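Subtilase cytotoxin subunit A (Escherichia coli, PDB 2IY9) cleaves the endoplasmic reticulum chaperone BiP of the host as the serine protease subunit of an AB5 toxin, provoking ER stress and eventual cell death. Local coordinates at residues T35-T40 with L282-S287; G59-S64 with H89-A94; E144-I149 with T295-T300. All coordinates share one frame; numbering follows the deposited sequence.

Contact 1 of 3, residues T35-T40 with L282-S287; sequences TTMSLT and LAAMTS
The chain leaving helix 34-38 passes close to the C-terminal part of helix 271-288, the two backbones drawing together to 6.0 Å between the CA atoms of Thr40 and Ser287. Thr40 does most of the touching from its side. Thr40 CB lies 3.3 Å from Ser287 OG, and its methyl CG2 rests on Ala284 of the helix, 3.6 Å from Ala284 O and 3.9 Å from Ala284 CB. The two branches of Thr40 divide the work: chi1 of 66° sets OG1 between the backbone N and the carbonyl carbon, turned back to Met37 O at 2.7 Å, while CG2 is left for the helix. Met37 O thus takes both the N-H and the hydroxyl of Thr40, which ties Thr40 back to Met37 of the short helix. Threonine suits this place because it offers a hydroxyl to its own chain and a methyl to its neighbour. Ala284, with a single methyl, allows the close approach; Met37 CE adds a looser apolar touch on the same methyl. Ser287 OG hydrogen-bonds to Ala284 O at 2.7 Å, a bond back to the preceding turn that suits a small polar residue in a buried helix, and it is also bonded to Asp41 N, just beyond Thr40. Tyr107 touches both Thr40 and Ser287, and Ile327 of helix 323-331 packs on Ala284. This is plain packing, joining the N-terminal part of the chain to the helix that, in the subtilisin-like fold, starts near the serine assigned to the charge relay, here Ser272.

Contact 2 of 3, residues G59-S64 with H89-A94; sequences GGLSDS and HGTAMA
Leu61 lays its forked end on helix 84-98, CD1 against the methyl of Ala94 and CD2 over the backbone of the same residue. Leu61 CD1 is 3.7 Å from Ala94 CB, and it also lies 3.7 Å from Thr91 O, one turn earlier, with the methyl CG2 of Thr91 slightly farther off at 4.0 Å. The other branch, Leu61 CD2, comes to 3.7 Å from Ala94 O. With CG anti to its carbonyl carbon (chi1 -70°) and CD1 continuing the extended line of the chain, the leucine reaches straight out to the helix, bridging a gap of 7.7 Å between the CA atoms of Leu61 and Ala94. A small residue at 94 lets the branched end come down near the helix backbone. Thr91 fits beside it because its two branches part: CG2 is available to the leucine, whereas OG1 is hydrogen-bonded to Ala56 N. Leu61 itself stands at the start of a type I turn to Ser64, closed by Ser64 N to Leu61 O at 3.1 Å, and just before it Gly59 O accepts both the N-H and the hydroxyl of Ser62. The contact packs the loop between strands 47-52 and 65-70 onto helix 84-98, whose His89 is assigned to the charge relay system, as in other subtilases; Leu259 of strand 256-259 also touches Leu61, while Met93 faces strand 47-52 and helix 271-288.

Contact 3 of 3, residues E144-I149 with T295-T300; sequences EKIINI and TELKRT
Leu297 meets Lys145 and Ile146 where helix 294-304 packs beside the chain that runs into strand 147-149, a central strand of the parallel sheet that forms the core of the subtilisin-like alpha/beta fold. The leucine has the most surface buried here, and a single methyl, CD1, makes both contacts. Its CG stands anti to the carbonyl carbon (chi1 -84°), which carries the branch out from the helix toward the sheet. A branched aliphatic side chain suits a position so closed in, since Leu176, Met285, Thr286 and Phe330 touch it as well.

Lys145 brings the aliphatic part of its chain rather than its charge. CG is anti to the backbone N (chi1 -167°) and the next two torsions keep the chain extended, which carries CD and CE obliquely across Leu297; the bend at chi4, 66°, then turns NZ off to other partners. Lys145 CD is 3.9 Å from Leu297 CD1. The ammonium group belongs to a buried residue, and its cost is met by the backbone: NZ is hydrogen-bonded to the carbonyl oxygens of Ala292 and Asp174. Lysine is therefore well matched to its place, with a hydrocarbon stem to lie on a leucine and an end able to join two separate parts of the chain.

Ile146 contributes less. Ile146 CD1, the end of the CG1 branch, comes to 4.3 Å from Leu297 CD1, while Leu176 and Val178 of strand 176-180 and Thr286 of helix 271-288 also touch the residue, a setting that suits a purely apolar side chain. The packing is tight at one point: Lys145 CE sits only 3.4 Å from Leu297 CD1, closer than carbons usually approach.

Contacts 1 and 3 are neighbours: their centres are 14 Å apart, and they meet through Thr286 CG2, 3.6 Å from Ile146 CG1, and through Met285, which reaches Leu297 and Thr300. Helices 271-288 and 294-304, consecutive in the chain, supply one side of each. Contact 2 has its centre about 20 Å from that of contact 1 and about 21 Å from that of contact 3, though its nearest atoms come to about 4 Å from the latter. Along the chain, contact 2 closes before contact 3 opens and falls between the segments of contact 1; contacts 1 and 3 interleave. Helices 84-98 and 271-288 carry His89 and Ser272, assigned to the protease's charge relay, from which contacts 1 and 3 lie apart.

Contact 1 of 3, residues T35-T40 with L282-S287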
loop_
_atom_site.group_PDB
_atom_site.type_symbol
_atom_site.label_atom_id
_atom_site.label_comp_id
_atom_site.label_asym_id
_atom_site.label_seq_id
_atom_site.Cartn_x
_atom_site.Cartn_y
_atom_site.Cartn_z
ATOM N N THR A 35 1.281 -17.237 15.376
ATOM C CA THR A 35 0.313 -18.219 14.867
ATOM C C THR A 35 -0.381 -17.749 13.588
ATOM O O THR A 35 -0.733 -18.567 12.737
ATOM C CB THR A 35 -0.753 -18.643 15.920
ATOM O OG1 THR A 35 -1.693 -17.586 16.121
ATOM C CG2 THR A 35 -0.112 -19.002 17.249
ATOM N N THR A 36 -0.580 -16.436 13.472
ATOM C CA THR A 36 -1.114 -15.817 12.259
ATOM C C THR A 36 -0.167 -16.091 11.097
ATOM O O THR A 36 -0.587 -16.559 10.033
ATOM C CB THR A 36 -1.307 -14.288 12.457
ATOM O OG1 THR A 36 -2.340 -14.070 13.422
ATOM C CG2 THR A 36 -1.695 -13.586 11.153
ATOM N N MET A 37 1.115 -15.827 11.324
ATOM C CA MET A 37 2.139 -15.973 10.289
ATOM C C MET A 37 2.381 -17.427 9.890
ATOM O O MET A 37 2.760 -17.707 8.751
ATOM C CB MET A 37 3.440 -15.292 10.717
ATOM C CG MET A 37 3.275 -13.803 10.964
ATOM S SD MET A 37 2.188 -13.009 9.752
ATOM C CE MET A 37 3.231 -13.031 8.289
ATOM N N SER A 38 2.140 -18.344 10.830
ATOM C CA SER A 38 2.261 -19.777 10.579
ATOM C C SER A 38 1.283 -20.272 9.507
ATOM O O SER A 38 1.545 -21.277 8.849
ATOM C CB SER A 38 2.053 -20.555 11.881
ATOM O OG SER A 38 0.679 -20.598 12.238
ATOM N N LEU A 39 0.173 -19.551 9.334
ATOM C CA LEU A 39 -0.857 -19.879 8.347
ATOM C C LEU A 39 -0.487 -19.554 6.893
ATOM O O LEU A 39 -1.167 -20.002 5.965
ATOM C CB LEU A 39 -2.178 -19.172 8.694
ATOM C CG LEU A 39 -2.737 -19.306 10.113
ATOM C CD1 LEU A 39 -4.054 -18.567 10.238
ATOM C CD2 LEU A 39 -2.903 -20.769 10.499
ATOM N N THR A 40 0.562 -18.756 6.702
ATOM C CA THR A 40 1.011 -18.363 5.359
ATOM C C THR A 40 1.913 -19.429 4.729
ATOM O O THR A 40 2.514 -20.249 5.436
ATOM C CB THR A 40 1.744 -16.993 5.364
ATOM O OG1 THR A 40 2.970 -17.093 6.091
ATOM C CG2 THR A 40 0.874 -15.906 5.999
ATOM N N LEU A 282 -1.824 -7.972 2.645
ATOM C CA LEU A 282 -2.297 -8.564 1.400
ATOM C C LEU A 282 -1.266 -9.530 0.799
ATOM O O LEU A 282 -1.639 -10.587 0.278
ATOM C CB LEU A 282 -2.707 -7.491 0.394
ATOM C CG LEU A 282 -4.044 -6.780 0.619
ATOM C CD1 LEU A 282 -4.048 -5.456 -0.189
ATOM C CD2 LEU A 282 -5.229 -7.649 0.230
ATOM N N ALA A 283 0.016 -9.190 0.903
ATOM C CA ALA A 283 1.090 -10.091 0.442
ATOM C C ALA A 283 1.031 -11.437 1.166
ATOM O O ALA A 283 1.116 -12.495 0.531
ATOM C CB ALA A 283 2.460 -9.447 0.619
ATOM N N ALA A 284 0.879 -11.382 2.489
ATOM C CA ALA A 284 0.778 -12.568 3.329
ATOM C C ALA A 284 -0.412 -13.438 2.925
ATOM O O ALA A 284 -0.289 -14.653 2.819
ATOM C CB ALA A 284 0.679 -12.165 4.796
ATOM N N MET A 285 -1.566 -12.809 2.701
ATOM C CA MET A 285 -2.746 -13.514 2.209
ATOM C C MET A 285 -2.489 -14.192 0.859
ATOM O O MET A 285 -2.822 -15.374 0.670
ATOM C CB MET A 285 -3.916 -12.550 2.079
ATOM C CG MET A 285 -4.328 -11.894 3.386
ATOM S SD MET A 285 -5.432 -10.501 3.149
ATOM C CE MET A 285 -6.918 -11.241 2.496
ATOM N N THR A 286 -1.866 -13.462 -0.068
ATOM C CA THR A 286 -1.676 -13.976 -1.438
ATOM C C THR A 286 -0.826 -15.245 -1.465
ATOM O O THR A 286 -1.000 -16.094 -2.345
ATOM C CB THR A 286 -1.028 -12.945 -2.379
ATOM O OG1 THR A 286 0.308 -12.686 -1.944
ATOM C CG2 THR A 286 -1.820 -11.645 -2.423
ATOM N N SER A 287 0.088 -15.371 -0.498
ATOM C CA SER A 287 0.915 -16.572 -0.375
ATOM C C SER A 287 0.052 -17.839 -0.347
ATOM O O SER A 287 0.459 -18.879 -0.880
ATOM C CB SER A 287 1.826 -16.501 0.861
ATOM O OG SER A 287 1.140 -16.792 2.081
#

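Contact 2 of 3, residues G59-S64 with H89-A94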
loop_
_atom_site.group_PDB
_atom_site.type_symbol
_atom_site.label_atom_id
_atom_site.label_comp_id
_atom_site.label_asym_id
_atom_site.label_seq_id
_atom_site.Cartn_x
_atom_site.Cartn_y
_atom_site.Cartn_z
ATOM N N GLY A 59 20.789 -3.602 3.901
ATOM C CA GLY A 59 20.299 -3.981 5.225
ATOM C C GLY A 59 19.312 -5.131 5.155
ATOM O O GLY A 59 19.557 -6.125 4.447
ATOM N N GLY A 60 18.191 -4.988 5.864
ATOM C CA GLY A 60 17.102 -5.980 5.857
ATOM C C GLY A 60 16.444 -6.277 4.518
ATOM O O GLY A 60 15.702 -7.256 4.393
ATOM N N LEU A 61 16.719 -5.434 3.529
ATOM C CA LEU A 61 16.230 -5.617 2.157
ATOM C C LEU A 61 17.285 -6.222 1.220
ATOM O O LEU A 61 17.080 -6.312 0.003
ATOM C CB LEU A 61 15.765 -4.270 1.603
ATOM C CG LEU A 61 14.485 -3.722 2.224
ATOM C CD1 LEU A 61 14.223 -2.317 1.694
ATOM C CD2 LEU A 61 13.299 -4.659 1.950
ATOM N N SER A 62 18.399 -6.652 1.803
ATOM C CA SER A 62 19.548 -7.147 1.048
ATOM C C SER A 62 19.239 -8.302 0.117
ATOM O O SER A 62 19.857 -8.423 -0.944
ATOM C CB SER A 62 20.677 -7.540 1.999
ATOM O OG SER A 62 21.355 -6.380 2.438
ATOM N N ASP A 63 18.304 -9.151 0.528
ATOM C CA ASP A 63 17.900 -10.329 -0.239
ATOM C C ASP A 63 16.466 -10.226 -0.793
ATOM O O ASP A 63 15.856 -11.246 -1.111
ATOM C CB ASP A 63 18.011 -11.573 0.651
ATOM C CG ASP A 63 19.404 -11.764 1.218
ATOM O OD1 ASP A 63 20.378 -11.533 0.475
ATOM O OD2 ASP A 63 19.519 -12.123 2.410
ATOM N N SER A 64 15.943 -9.006 -0.909
ATOM C CA SER A 64 14.534 -8.782 -1.231
ATOM C C SER A 64 14.243 -8.481 -2.703
ATOM O O SER A 64 13.081 -8.459 -3.116
ATOM C CB SER A 64 13.967 -7.644 -0.370
ATOM O OG SER A 64 14.005 -7.968 1.008
ATOM N N HIS A 89 12.211 7.390 0.493
ATOM C CA HIS A 89 10.804 6.990 0.576
ATOM C C HIS A 89 10.524 5.567 0.088
ATOM O O HIS A 89 9.884 4.795 0.801
ATOM C CB HIS A 89 9.909 7.998 -0.144
ATOM C CG HIS A 89 8.456 7.845 0.174
ATOM N ND1 HIS A 89 7.871 8.424 1.280
ATOM C CD2 HIS A 89 7.465 7.189 -0.477
ATOM C CE1 HIS A 89 6.582 8.127 1.297
ATOM N NE2 HIS A 89 6.310 7.386 0.240
ATOM N N GLY A 90 11.010 5.227 -1.107
ATOM C CA GLY A 90 10.822 3.876 -1.660
ATOM C C GLY A 90 11.405 2.790 -0.763
ATOM O O GLY A 90 10.751 1.764 -0.499
ATOM N N THR A 91 12.636 3.016 -0.293
ATOM C CA THR A 91 13.324 2.080 0.618
ATOM C C THR A 91 12.537 1.904 1.925
ATOM O O THR A 91 12.368 0.785 2.421
ATOM C CB THR A 91 14.775 2.550 0.948
ATOM O OG1 THR A 91 15.486 2.816 -0.266
ATOM C CG2 THR A 91 15.535 1.489 1.739
ATOM N N ALA A 92 12.064 3.020 2.476
ATOM C CA ALA A 92 11.228 3.001 3.669
ATOM C C ALA A 92 10.012 2.075 3.490
ATOM O O ALA A 92 9.757 1.213 4.329
ATOM C CB ALA A 92 10.785 4.412 4.024
ATOM N N MET A 93 9.279 2.260 2.391
ATOM C CA MET A 93 8.049 1.493 2.138
ATOM C C MET A 93 8.335 0.011 1.951
ATOM O O MET A 93 7.686 -0.841 2.582
ATOM C CB MET A 93 7.289 2.060 0.935
ATOM C CG MET A 93 6.925 3.564 1.066
ATOM S SD MET A 93 5.933 3.933 2.524
ATOM C CE MET A 93 7.075 4.822 3.568
ATOM N N ALA A 94 9.329 -0.279 1.112
ATOM C CA ALA A 94 9.821 -1.630 0.892
ATOM C C ALA A 94 10.187 -2.287 2.214
ATOM O O ALA A 94 9.857 -3.450 2.427
ATOM C CB ALA A 94 11.011 -1.635 -0.052
#

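Contact 3 of 3, residues E144-I149 with T295-T300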
loop_
_atom_site.group_PDB
_atom_site.type_symbol
_atom_site.label_atom_id
_atom_site.label_comp_id
_atom_site.label_asym_id
_atom_site.label_seq_id
_atom_site.Cartn_x
_atom_site.Cartn_y
_atom_site.Cartn_z
ATOM N N GLU A 144 3.752 -9.382 -8.370
ATOM C CA GLU A 144 3.189 -8.037 -8.619
ATOM C C GLU A 144 1.651 -8.031 -8.740
ATOM O O GLU A 144 1.056 -7.238 -9.493
ATOM C CB GLU A 144 3.881 -7.361 -9.814
ATOM C CG GLU A 144 5.402 -7.274 -9.665
ATOM C CD GLU A 144 6.021 -6.219 -10.555
ATOM O OE1 GLU A 144 6.706 -6.592 -11.523
ATOM O OE2 GLU A 144 5.833 -5.017 -10.285
ATOM N N LYS A 145 1.018 -8.930 -7.990
ATOM C CA LYS A 145 -0.434 -8.954 -7.836
ATOM C C LYS A 145 -0.867 -7.807 -6.917
ATOM O O LYS A 145 -1.906 -7.147 -7.134
ATOM C CB LYS A 145 -0.852 -10.289 -7.211
ATOM C CG LYS A 145 -2.343 -10.589 -7.274
ATOM C CD LYS A 145 -2.655 -11.902 -6.574
ATOM C CE LYS A 145 -4.107 -12.337 -6.767
ATOM N NZ LYS A 145 -4.421 -12.688 -8.200
ATOM N N ILE A 146 -0.076 -7.612 -5.864
ATOM C CA ILE A 146 -0.302 -6.538 -4.920
ATOM C C ILE A 146 0.640 -5.402 -5.275
ATOM O O ILE A 146 1.859 -5.563 -5.231
ATOM C CB ILE A 146 -0.073 -6.972 -3.451
ATOM C CG1 ILE A 146 -0.917 -8.210 -3.090
ATOM C CG2 ILE A 146 -0.335 -5.787 -2.508
ATOM C CD1 ILE A 146 -2.406 -8.141 -3.548
ATOM N N ILE A 147 0.044 -4.261 -5.617
ATOM C CA ILE A 147 0.765 -3.085 -6.077
ATOM C C ILE A 147 0.668 -1.953 -5.050
ATOM O O ILE A 147 -0.407 -1.388 -4.829
ATOM C CB ILE A 147 0.208 -2.601 -7.454
ATOM C CG1 ILE A 147 0.255 -3.736 -8.497
ATOM C CG2 ILE A 147 0.976 -1.380 -7.962
ATOM C CD1 ILE A 147 -0.641 -3.466 -9.707
ATOM N N ASN A 148 1.804 -1.619 -4.442
ATOM C CA ASN A 148 1.857 -0.602 -3.394
ATOM C C ASN A 148 2.163 0.774 -3.948
ATOM O O ASN A 148 3.219 1.005 -4.565
ATOM C CB ASN A 148 2.905 -0.972 -2.349
ATOM C CG ASN A 148 2.904 -0.022 -1.164
ATOM O OD1 ASN A 148 3.614 1.005 -1.148
ATOM N ND2 ASN A 148 2.080 -0.335 -0.182
ATOM N N ILE A 149 1.231 1.693 -3.714
ATOM C CA ILE A 149 1.398 3.075 -4.129
ATOM C C ILE A 149 1.231 3.978 -2.897
ATOM O O ILE A 149 0.149 4.504 -2.627
ATOM C CB ILE A 149 0.426 3.441 -5.282
ATOM C CG1 ILE A 149 0.510 2.355 -6.379
ATOM C CG2 ILE A 149 0.727 4.864 -5.814
ATOM C CD1 ILE A 149 -0.040 2.725 -7.749
ATOM N N THR A 295 -10.973 -9.396 -6.499
ATOM C CA THR A 295 -12.217 -9.180 -5.757
ATOM C C THR A 295 -12.236 -9.972 -4.445
ATOM O O THR A 295 -12.590 -9.422 -3.394
ATOM C CB THR A 295 -13.470 -9.474 -6.620
ATOM O OG1 THR A 295 -13.489 -8.583 -7.745
ATOM C CG2 THR A 295 -14.755 -9.258 -5.808
ATOM N N GLU A 296 -11.830 -11.240 -4.495
ATOM C CA GLU A 296 -11.816 -12.079 -3.290
ATOM C C GLU A 296 -10.817 -11.584 -2.233
ATOM O O GLU A 296 -11.142 -11.541 -1.048
ATOM C CB GLU A 296 -11.563 -13.560 -3.613
ATOM C CG GLU A 296 -11.737 -14.468 -2.374
ATOM C CD GLU A 296 -11.168 -15.875 -2.523
ATOM O OE1 GLU A 296 -10.801 -16.284 -3.652
ATOM O OE2 GLU A 296 -11.094 -16.582 -1.485
ATOM N N LEU A 297 -9.606 -11.232 -2.664
ATOM C CA LEU A 297 -8.610 -10.646 -1.761
ATOM C C LEU A 297 -9.136 -9.368 -1.115
ATOM O O LEU A 297 -9.095 -9.225 0.111
ATOM C CB LEU A 297 -7.299 -10.369 -2.503
ATOM C CG LEU A 297 -6.329 -11.548 -2.630
ATOM C CD1 LEU A 297 -5.352 -11.292 -3.777
ATOM C CD2 LEU A 297 -5.574 -11.743 -1.316
ATOM N N LYS A 298 -9.651 -8.448 -1.939
ATOM C CA LYS A 298 -10.180 -7.181 -1.429
ATOM C C LYS A 298 -11.335 -7.402 -0.445
ATOM O O LYS A 298 -11.332 -6.834 0.656
ATOM C CB LYS A 298 -10.618 -6.264 -2.568
ATOM C CG LYS A 298 -11.194 -4.925 -2.093
ATOM C CD LYS A 298 -11.283 -3.901 -3.231
ATOM C CE LYS A 298 -11.958 -2.632 -2.735
ATOM N NZ LYS A 298 -12.055 -1.628 -3.818
ATOM N N ARG A 299 -12.305 -8.223 -0.848
ATOM C CA ARG A 299 -13.437 -8.581 0.009
ATOM C C ARG A 299 -12.996 -9.172 1.357
ATOM O O ARG A 299 -13.466 -8.743 2.403
ATOM C CB ARG A 299 -14.378 -9.561 -0.722
ATOM C CG ARG A 299 -15.623 -9.949 0.070
ATOM C CD ARG A 299 -16.505 -10.944 -0.699
ATOM N NE ARG A 299 -15.822 -12.221 -0.939
ATOM C CZ ARG A 299 -15.443 -12.677 -2.137
ATOM N NH1 ARG A 299 -15.676 -11.979 -3.244
ATOM N NH2 ARG A 299 -14.832 -13.851 -2.231
ATOM N N THR A 300 -12.097 -10.156 1.337
ATOM C CA THR A 300 -11.658 -10.758 2.593
ATOM C C THR A 300 -10.978 -9.720 3.489
ATOM O O THR A 300 -11.244 -9.673 4.684
ATOM C CB THR A 300 -10.776 -12.000 2.376
ATOM O OG1 THR A 300 -11.520 -12.982 1.642
ATOM C CG2 THR A 300 -10.346 -12.605 3.721
#